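Local coordinates for ferrichrome ABC transporter substrate-binding protein (Staphylococcus pseudintermedius, PDB 5FLY) that probably binds ferrichrome-type iron siderophores at the cell surface and delivers them to an ABC transporter for iron uptake, at residues 26-31 against 82-87; 142-147 against 184-189; 248-253 against 270-275. All coordinates share one frame; numbering follows the deposited sequence.

Interaction 1 of 3, residues 26-31 against 82-87; sequences KRIVVM and PDLIIT
A chi1 of 63° puts the CG of Asp83 between its own backbone N and carbonyl carbon, which brings the carboxylate to the backbone N-H groups of Lys26 and Arg27. Its two oxygens take one each. Lys26 N lies 2.8 Å from Asp83 OD2, on the syn lone pair, in an almost straight bond. Arg27 N meets Asp83 OD1 at 2.9 Å from above the carboxylate plane, 50° out of it. Asp83 N returns a bond to Arg27 O at 2.8 Å, so Asp83 both accepts from and donates to the 26-27 backbone. Beyond this start the strands 28-30 and 84-87 run parallel, with Ile28 beside Leu84, Val29 beside Ile85 and Val30 beside Ile86. Val29 reaches both ways: its N donates to Leu84 O, and its O accepts from Ile86 N at 2.9 Å. The last bond runs from Met31 N to Ile86 O at 2.7 Å. On one face, Ile28 CG2 packs on Ile86 CG1 at 3.9 Å; on the other, Val29 CG2 sits on Pro82 CB at 3.8 Å, where helices 74-79 and 94-100 also cover Pro82 and Ile85. These are two inner strands of the five-stranded parallel sheet of the N-terminal lobe, with the 3-2-1-4-5 order of Rossmann-like lobes in class III solute-binding proteins. At the far end a water donates to Thr87 OG1 and weakly to Met31 O; Thr87 OG1 is also hydrogen-bonded to Asp91. The paired N-H groups probably favour an ionised Asp83 and fix the rotation of its carboxylate.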
loop_
_atom_site.group_PDB
_atom_site.type_symbol
_atom_site.label_atom_id
_atom_site.label_comp_id
_atom_site.label_asym_id
_atom_site.label_seq_id
_atom_site.Cartn_x
_atom_site.Cartn_y
_atom_site.Cartn_z
ATOM N N LYS A 26 14.790 14.709 -13.604
ATOM C CA LYS A 26 14.027 15.868 -14.049
ATOM C C LYS A 26 12.694 15.494 -14.698
ATOM O O LYS A 26 11.812 16.337 -14.801
ATOM C CB LYS A 26 14.846 16.690 -15.058
ATOM C CG LYS A 26 16.148 17.254 -14.500
ATOM C CD LYS A 26 15.913 18.184 -13.330
ATOM C CE LYS A 26 17.164 19.008 -13.038
ATOM N NZ LYS A 26 16.971 19.927 -11.867
ATOM N N ARG A 27 12.555 14.246 -15.144
ATOM C CA ARG A 27 11.377 13.831 -15.900
ATOM C C ARG A 27 11.091 12.366 -15.603
ATOM O O ARG A 27 11.448 11.489 -16.371
ATOM C CB ARG A 27 11.571 14.047 -17.408
ATOM C CG ARG A 27 11.780 15.501 -17.808
ATOM C CD ARG A 27 11.779 15.674 -19.324
ATOM N NE ARG A 27 10.477 15.369 -19.902
ATOM C CZ ARG A 27 9.428 16.185 -19.870
ATOM N NH1 ARG A 27 9.530 17.360 -19.277
ATOM N NH2 ARG A 27 8.274 15.813 -20.407
ATOM N N ILE A 28 10.425 12.130 -14.479
ATOM C CA ILE A 28 10.115 10.784 -14.016
ATOM C C ILE A 28 8.741 10.376 -14.503
ATOM O O ILE A 28 7.790 11.143 -14.393
ATOM C CB ILE A 28 10.131 10.677 -12.479
ATOM C CG1 ILE A 28 11.437 11.217 -11.913
ATOM C CG2 ILE A 28 9.917 9.222 -12.033
ATOM C CD1 ILE A 28 11.524 11.140 -10.392
ATOM N N VAL A 29 8.635 9.173 -15.054
ATOM C CA VAL A 29 7.340 8.575 -15.336
ATOM C C VAL A 29 7.164 7.429 -14.369
ATOM O O VAL A 29 7.985 6.521 -14.336
ATOM C CB VAL A 29 7.237 8.094 -16.792
ATOM C CG1 VAL A 29 5.981 7.222 -17.002
ATOM C CG2 VAL A 29 7.264 9.304 -17.725
ATOM N N VAL A 30 6.122 7.508 -13.545
ATOM C CA VAL A 30 5.863 6.474 -12.549
ATOM C C VAL A 30 4.718 5.573 -13.022
ATOM O O VAL A 30 3.545 5.940 -12.921
ATOM C CB VAL A 30 5.531 7.103 -11.174
ATOM C CG1 VAL A 30 5.368 6.027 -10.112
ATOM C CG2 VAL A 30 6.600 8.113 -10.766
ATOM N N MET A 31 5.072 4.408 -13.561
ATOM C CA MET A 31 4.077 3.454 -14.057
ATOM C C MET A 31 3.526 2.548 -12.956
ATOM O O MET A 31 2.458 1.955 -13.117
ATOM C CB MET A 31 4.667 2.590 -15.166
ATOM C CG MET A 31 4.944 3.339 -16.449
ATOM S SD MET A 31 3.524 4.311 -17.040
ATOM C CE MET A 31 2.255 3.064 -17.152
ATOM N N PRO A 82 11.115 10.775 -20.751
ATOM C CA PRO A 82 11.563 10.605 -19.368
ATOM C C PRO A 82 13.083 10.495 -19.236
ATOM O O PRO A 82 13.736 10.061 -20.191
ATOM C CB PRO A 82 10.899 9.286 -18.944
ATOM C CG PRO A 82 10.690 8.540 -20.220
ATOM C CD PRO A 82 10.444 9.565 -21.269
ATOM N N ASP A 83 13.635 10.878 -18.091
ATOM C CA ASP A 83 15.020 10.514 -17.788
ATOM C C ASP A 83 15.069 9.392 -16.747
ATOM O O ASP A 83 16.145 8.892 -16.422
ATOM C CB ASP A 83 15.847 11.739 -17.351
ATOM C CG ASP A 83 15.361 12.403 -16.068
ATOM O OD1 ASP A 83 14.329 12.022 -15.485
ATOM O OD2 ASP A 83 16.061 13.364 -15.650
ATOM N N LEU A 84 13.898 8.956 -16.283
ATOM C CA LEU A 84 13.793 7.870 -15.320
ATOM C C LEU A 84 12.382 7.313 -15.380
ATOM O O LEU A 84 11.416 8.081 -15.378
ATOM C CB LEU A 84 14.121 8.360 -13.894
ATOM C CG LEU A 84 13.972 7.331 -12.770
ATOM C CD1 LEU A 84 14.960 6.194 -12.924
ATOM C CD2 LEU A 84 14.150 7.993 -11.397
ATOM N N ILE A 85 12.274 5.978 -15.408
ATOM C CA ILE A 85 10.992 5.280 -15.402
ATOM C C ILE A 85 10.927 4.360 -14.191
ATOM O O ILE A 85 11.898 3.683 -13.903
ATOM C CB ILE A 85 10.804 4.451 -16.685
ATOM C CG1 ILE A 85 10.836 5.366 -17.918
ATOM C CG2 ILE A 85 9.515 3.646 -16.623
ATOM C CD1 ILE A 85 11.049 4.624 -19.223
ATOM N N ILE A 86 9.803 4.391 -13.468
ATOM C CA ILE A 86 9.569 3.552 -12.299
ATOM C C ILE A 86 8.421 2.610 -12.595
ATOM O O ILE A 86 7.355 3.044 -12.994
ATOM C CB ILE A 86 9.199 4.379 -11.029
ATOM C CG1 ILE A 86 10.180 5.527 -10.801
ATOM C CG2 ILE A 86 9.087 3.462 -9.792
ATOM C CD1 ILE A 86 11.588 5.098 -10.560
ATOM N N THR A 87 8.643 1.311 -12.417
ATOM C CA THR A 87 7.578 0.335 -12.626
ATOM C C THR A 87 7.775 -0.848 -11.688
ATOM O O THR A 87 8.563 -0.769 -10.737
ATOM C CB THR A 87 7.517 -0.143 -14.109
ATOM O OG1 THR A 87 6.286 -0.849 -14.331
ATOM C CG2 THR A 87 8.740 -0.992 -14.486
HETATM O O HOH W 1 3.533 -1.252 -13.724
#

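Interaction 2 of 3, residues 142-147 against 184-189; sequences AQDSKD and QAFGLQ
Asp144, whose CB touches the ring of Phe186, has a carboxylate held by several groups: OD1 takes a salt bridge from Lys273 NZ and a hydrogen bond from Gln140 NE2, while OD2 is salt-bridged to Arg269 NH1. Held by these partners, the carboxylate stands nearly perpendicular to the Phe186 ring, the planes 86° apart. The approach is oblique. Asp144 CB comes to 3.4 Å from Phe186 CE1 and OD2 to 3.6 Å from the same carbon, so the side chain meets that corner of the ring with its methylene and one oxygen.

One residue on, Ser145 supplies the polar bond of the contact. The hydroxyl of Ser145, trans to the backbone N at chi1 -178°, reaches Phe186 O as donor; OG and O are a short 2.5 Å apart. The donor does not sit on a lone pair but comes from above the carbonyl plane, 45° out of it. Ser145 CB follows closely, 3.3 Å from Phe186 O. The CA atoms of Ser145 and Phe186 are 4.4 Å apart, an intimate approach of the two backbones.

Phe186 lies near the C-terminal end of helix 179-185. Gly187 follows with positive phi, turning the chain out of helical geometry, and Leu188 is backbone-bonded to Leu182. The carbonyls of Phe186 and Gly187 are bonded by Ser145 and Lys149 of the long helix 127-152, so two neighbouring acceptors are satisfied by its polar side chains, and the two cations at Asp144 probably keep its carboxylate ionised despite burial against an aromatic ring.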
loop_
_atom_site.group_PDB
_atom_site.type_symbol
_atom_site.label_atom_id
_atom_site.label_comp_id
_atom_site.label_asym_id
_atom_site.label_seq_id
_atom_site.Cartn_x
_atom_site.Cartn_y
_atom_site.Cartn_z
ATOM N N ALA A 142 2.951 5.617 17.477
ATOM C CA ALA A 142 3.252 5.051 18.792
ATOM C C ALA A 142 2.178 5.466 19.786
ATOM O O ALA A 142 1.693 4.643 20.560
ATOM C CB ALA A 142 4.625 5.491 19.271
ATOM N N GLN A 143 1.779 6.737 19.748
ATOM C CA GLN A 143 0.719 7.207 20.639
ATOM C C GLN A 143 -0.619 6.593 20.251
ATOM O O GLN A 143 -1.372 6.138 21.113
ATOM C CB GLN A 143 0.635 8.731 20.639
ATOM C CG GLN A 143 -0.347 9.300 21.652
ATOM C CD GLN A 143 -0.040 8.893 23.087
ATOM O OE1 GLN A 143 1.074 9.077 23.580
ATOM N NE2 GLN A 143 -1.035 8.328 23.761
ATOM N N ASP A 144 -0.910 6.560 18.953
ATOM C CA ASP A 144 -2.126 5.912 18.484
ATOM C C ASP A 144 -2.251 4.475 18.993
ATOM O O ASP A 144 -3.335 4.048 19.401
ATOM C CB ASP A 144 -2.177 5.888 16.958
ATOM C CG ASP A 144 -2.172 7.269 16.333
ATOM O OD1 ASP A 144 -2.521 8.265 17.009
ATOM O OD2 ASP A 144 -1.819 7.354 15.134
ATOM N N SER A 145 -1.147 3.729 18.937
ATOM C CA SER A 145 -1.104 2.332 19.351
ATOM C C SER A 145 -1.504 2.184 20.818
ATOM O O SER A 145 -2.277 1.291 21.179
ATOM C CB SER A 145 0.301 1.751 19.114
ATOM O OG SER A 145 0.368 0.373 19.459
ATOM N N LYS A 146 -0.974 3.070 21.659
ATOM C CA LYS A 146 -1.287 3.047 23.077
ATOM C C LYS A 146 -2.763 3.358 23.307
ATOM O O LYS A 146 -3.406 2.713 24.146
ATOM C CB LYS A 146 -0.417 4.043 23.835
ATOM C CG LYS A 146 1.067 3.737 23.774
ATOM C CD LYS A 146 1.894 4.867 24.365
ATOM C CE LYS A 146 3.379 4.603 24.212
ATOM N NZ LYS A 146 4.176 5.772 24.658
ATOM N N ASP A 147 -3.289 4.338 22.571
ATOM C CA ASP A 147 -4.691 4.745 22.706
ATOM C C ASP A 147 -5.625 3.603 22.309
ATOM O O ASP A 147 -6.621 3.334 22.983
ATOM C CB ASP A 147 -5.023 5.966 21.850
ATOM C CG ASP A 147 -4.224 7.204 22.229
ATOM O OD1 ASP A 147 -3.700 7.269 23.357
ATOM O OD2 ASP A 147 -4.126 8.124 21.386
ATOM N N GLN A 184 1.975 -2.979 11.685
ATOM C CA GLN A 184 3.303 -2.433 11.948
ATOM C C GLN A 184 3.227 -1.163 12.789
ATOM O O GLN A 184 3.804 -1.111 13.881
ATOM C CB GLN A 184 4.054 -2.165 10.641
ATOM C CG GLN A 184 4.217 -3.416 9.783
ATOM C CD GLN A 184 5.022 -3.176 8.528
ATOM O OE1 GLN A 184 6.160 -2.686 8.582
ATOM N NE2 GLN A 184 4.423 -3.482 7.371
ATOM N N ALA A 185 2.539 -0.141 12.292
ATOM C CA ALA A 185 2.487 1.149 12.994
ATOM C C ALA A 185 1.738 1.047 14.335
ATOM O O ALA A 185 2.211 1.585 15.343
ATOM C CB ALA A 185 1.846 2.214 12.115
ATOM N N PHE A 186 0.576 0.388 14.347
ATOM C CA PHE A 186 -0.217 0.254 15.578
ATOM C C PHE A 186 0.156 -1.007 16.369
ATOM O O PHE A 186 -0.222 -1.141 17.540
ATOM C CB PHE A 186 -1.730 0.194 15.300
ATOM C CG PHE A 186 -2.348 1.470 14.768
ATOM C CD1 PHE A 186 -1.680 2.681 14.793
ATOM C CD2 PHE A 186 -3.640 1.433 14.234
ATOM C CE1 PHE A 186 -2.297 3.838 14.284
ATOM C CE2 PHE A 186 -4.254 2.585 13.740
ATOM C CZ PHE A 186 -3.577 3.780 13.761
ATOM N N GLY A 187 0.847 -1.952 15.732
ATOM C CA GLY A 187 1.350 -3.130 16.430
ATOM C C GLY A 187 0.291 -4.108 16.898
ATOM O O GLY A 187 0.479 -4.831 17.884
ATOM N N LEU A 188 -0.833 -4.138 16.194
ATOM C CA LEU A 188 -1.892 -5.097 16.490
ATOM C C LEU A 188 -1.513 -6.485 15.968
ATOM O O LEU A 188 -0.747 -6.614 15.018
ATOM C CB LEU A 188 -3.214 -4.637 15.880
ATOM C CG LEU A 188 -3.710 -3.306 16.439
ATOM C CD1 LEU A 188 -4.831 -2.762 15.600
ATOM C CD2 LEU A 188 -4.186 -3.490 17.887
ATOM N N GLN A 189 -2.060 -7.522 16.584
ATOM C CA GLN A 189 -1.666 -8.880 16.259
ATOM C C GLN A 189 -2.364 -9.403 15.023
ATOM O O GLN A 189 -3.485 -9.010 14.700
ATOM C CB GLN A 189 -1.960 -9.823 17.425
ATOM C CG GLN A 189 -1.421 -9.358 18.771
ATOM C CD GLN A 189 0.021 -8.905 18.712
ATOM O OE1 GLN A 189 0.333 -7.741 18.989
ATOM N NE2 GLN A 189 0.915 -9.824 18.364
#

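Interaction 3 of 3, residues 248-253 against 270-275; sequences YAFNVD and KDLKKQ
Strand 249-253 and the 270-275 stretch of helix 262-278 run nearly antiparallel, their axes at 164° and 10.6 Å apart at closest approach. No direct hydrogen bond crosses the gap; side chains and two waters fill the contact. Phe250 leads from the strand. With chi1 at 61°, its ring is turned to lie against Gln275, whose CB sits over one face, offset toward the rim, in a CH-pi contact 3.8 Å from the ring centroid. Further along the same side chain, Gln275 OE1 comes within 3.0 Å of Phe250 CD2, a close approach at a ring carbon next to CG. At the ring edge, Leu272 CD2 lies 4.2 Å from Phe250 CE2, and the same methyl borders Val252 CG1.

Strand 249-253 is an outermost strand of the mixed five-stranded sheet in the C-terminal lobe of this class III solute-binding protein, and the helix that packs on it is the last of the chain. Strand 218-223 flanks Phe250 and Val252 through Ile220, while Tyr257 covers Val252 and Leu272.

Polar ends gather beside this apolar row. A water donates to both Asn251 O and Gln275 OE1, 2.8 Å from each. Gln275 NE2 donates to Asp271 OD2 at 3.1 Å, one helical turn back; Asp271 OD2 lies almost in the amide plane of Gln275 and is met on its syn side, 32° out of the carboxylate plane. Asp271 OD2 also bonds Tyr257 OH and accepts from a second water, which in turn takes the N-H of Asp253, the N-cap of the short helix 254-257.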
loop_
_atom_site.group_PDB
_atom_site.type_symbol
_atom_site.label_atom_id
_atom_site.label_comp_id
_atom_site.label_asym_id
_atom_site.label_seq_id
_atom_site.Cartn_x
_atom_site.Cartn_y
_atom_site.Cartn_z
ATOM N N TYR A 248 -17.259 -5.816 16.605
ATOM C CA TYR A 248 -15.908 -5.389 16.301
ATOM C C TYR A 248 -15.608 -5.633 14.819
ATOM O O TYR A 248 -14.531 -6.107 14.463
ATOM C CB TYR A 248 -14.900 -6.146 17.175
ATOM C CG TYR A 248 -14.730 -5.621 18.586
ATOM C CD1 TYR A 248 -15.577 -4.655 19.116
ATOM C CD2 TYR A 248 -13.695 -6.097 19.382
ATOM C CE1 TYR A 248 -15.385 -4.175 20.413
ATOM C CE2 TYR A 248 -13.504 -5.631 20.674
ATOM C CZ TYR A 248 -14.347 -4.669 21.179
ATOM O OH TYR A 248 -14.144 -4.209 22.469
ATOM N N ALA A 249 -16.571 -5.318 13.960
ATOM C CA ALA A 249 -16.409 -5.535 12.525
ATOM C C ALA A 249 -16.919 -4.308 11.790
ATOM O O ALA A 249 -18.032 -3.850 12.040
ATOM C CB ALA A 249 -17.149 -6.806 12.069
ATOM N N PHE A 250 -16.098 -3.753 10.905
ATOM C CA PHE A 250 -16.512 -2.587 10.132
ATOM C C PHE A 250 -15.882 -2.611 8.755
ATOM O O PHE A 250 -14.904 -3.323 8.519
ATOM C CB PHE A 250 -16.183 -1.260 10.858
ATOM C CG PHE A 250 -14.712 -1.024 11.138
ATOM C CD1 PHE A 250 -14.135 -1.443 12.333
ATOM C CD2 PHE A 250 -13.916 -0.332 10.231
ATOM C CE1 PHE A 250 -12.786 -1.195 12.599
ATOM C CE2 PHE A 250 -12.581 -0.084 10.495
ATOM C CZ PHE A 250 -12.017 -0.517 11.681
ATOM N N ASN A 251 -16.490 -1.852 7.852
ATOM C CA ASN A 251 -16.016 -1.726 6.482
ATOM C C ASN A 251 -15.197 -0.472 6.277
ATOM O O ASN A 251 -15.417 0.558 6.932
ATOM C CB ASN A 251 -17.179 -1.690 5.493
ATOM C CG ASN A 251 -18.077 -2.908 5.586
ATOM O OD1 ASN A 251 -17.636 -3.991 5.934
ATOM N ND2 ASN A 251 -19.344 -2.729 5.240
ATOM N N VAL A 252 -14.255 -0.559 5.350
ATOM C CA VAL A 252 -13.533 0.617 4.881
ATOM C C VAL A 252 -13.571 0.685 3.348
ATOM O O VAL A 252 -13.828 -0.308 2.685
ATOM C CB VAL A 252 -12.067 0.617 5.358
ATOM C CG1 VAL A 252 -11.980 0.624 6.893
ATOM C CG2 VAL A 252 -11.327 -0.584 4.797
ATOM N N ASP A 253 -13.276 1.869 2.807
ATOM C CA ASP A 253 -13.311 2.156 1.373
ATOM C C ASP A 253 -12.049 1.640 0.698
ATOM O O ASP A 253 -10.978 2.214 0.875
ATOM C CB ASP A 253 -13.458 3.671 1.159
ATOM C CG ASP A 253 -13.605 4.062 -0.301
ATOM O OD1 ASP A 253 -13.156 3.327 -1.201
ATOM O OD2 ASP A 253 -14.156 5.154 -0.548
ATOM N N LYS A 270 -5.771 7.951 10.255
ATOM C CA LYS A 270 -6.810 8.738 10.909
ATOM C C LYS A 270 -8.123 7.981 10.960
ATOM O O LYS A 270 -8.792 7.924 12.010
ATOM C CB LYS A 270 -6.994 10.071 10.180
ATOM C CG LYS A 270 -7.735 11.126 10.966
ATOM C CD LYS A 270 -7.874 12.416 10.168
ATOM C CE LYS A 270 -6.536 13.097 9.912
ATOM N NZ LYS A 270 -6.711 14.367 9.141
ATOM N N ASP A 271 -8.490 7.392 9.828
ATOM C CA ASP A 271 -9.774 6.707 9.707
ATOM C C ASP A 271 -9.791 5.460 10.583
ATOM O O ASP A 271 -10.767 5.203 11.275
ATOM C CB ASP A 271 -10.053 6.331 8.257
ATOM C CG ASP A 271 -11.437 5.724 8.066
ATOM O OD1 ASP A 271 -12.428 6.376 8.464
ATOM O OD2 ASP A 271 -11.541 4.596 7.539
ATOM N N LEU A 272 -8.710 4.688 10.554
ATOM C CA LEU A 272 -8.650 3.455 11.326
ATOM C C LEU A 272 -8.677 3.749 12.810
ATOM O O LEU A 272 -9.358 3.071 13.565
ATOM C CB LEU A 272 -7.400 2.645 10.989
ATOM C CG LEU A 272 -7.443 1.929 9.650
ATOM C CD1 LEU A 272 -6.072 1.347 9.366
ATOM C CD2 LEU A 272 -8.526 0.854 9.656
ATOM N N LYS A 273 -7.919 4.748 13.233
ATOM C CA LYS A 273 -7.925 5.097 14.643
ATOM C C LYS A 273 -9.331 5.475 15.089
ATOM O O LYS A 273 -9.797 5.017 16.136
ATOM C CB LYS A 273 -6.965 6.245 14.947
ATOM C CG LYS A 273 -6.875 6.564 16.439
ATOM C CD LYS A 273 -5.829 7.620 16.704
ATOM C CE LYS A 273 -5.593 7.829 18.190
ATOM N NZ LYS A 273 -4.583 8.892 18.422
ATOM N N LYS A 274 -10.004 6.294 14.288
ATOM C CA LYS A 274 -11.360 6.742 14.606
ATOM C C LYS A 274 -12.307 5.555 14.747
ATOM O O LYS A 274 -13.067 5.459 15.718
ATOM C CB LYS A 274 -11.887 7.705 13.536
ATOM C CG LYS A 274 -13.362 8.081 13.722
ATOM C CD LYS A 274 -13.752 9.300 12.891
ATOM C CE LYS A 274 -13.727 9.014 11.407
ATOM N NZ LYS A 274 -14.754 8.013 11.017
ATOM N N GLN A 275 -12.267 4.651 13.780
ATOM C CA GLN A 275 -13.216 3.555 13.776
ATOM C C GLN A 275 -12.881 2.539 14.881
ATOM O O GLN A 275 -13.782 1.984 15.495
ATOM C CB GLN A 275 -13.268 2.883 12.395
ATOM C CG GLN A 275 -13.854 3.791 11.315
ATOM C CD GLN A 275 -14.491 3.030 10.162
ATOM O OE1 GLN A 275 -15.428 2.261 10.355
ATOM N NE2 GLN A 275 -13.989 3.255 8.949
HETATM O O HOH W 2 -17.414 1.769 8.476
HETATM O O HOH W 3 -13.133 4.104 4.907
#

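Overall arrangement
From the N terminus the three contacts follow in series, none nested in or crossing another. Interaction 1 closes a loop of 50 residues and joins two strands of the N-terminal sheet. Interaction 2 closes 36 residues, tying the end of helix 179-185 to the long helix 127-152, which as in other class III binding proteins probably links the lobes. Interaction 3 closes the shortest loop, 16 residues, fastening the last helix to an outermost strand. Interactions 2 and 3 touch: Lys273 salt-bridges Asp147, and Phe186 packs on Leu272. Interaction 1 lies on the opposite side of the chain's centre, its centre about 35 Å from theirs.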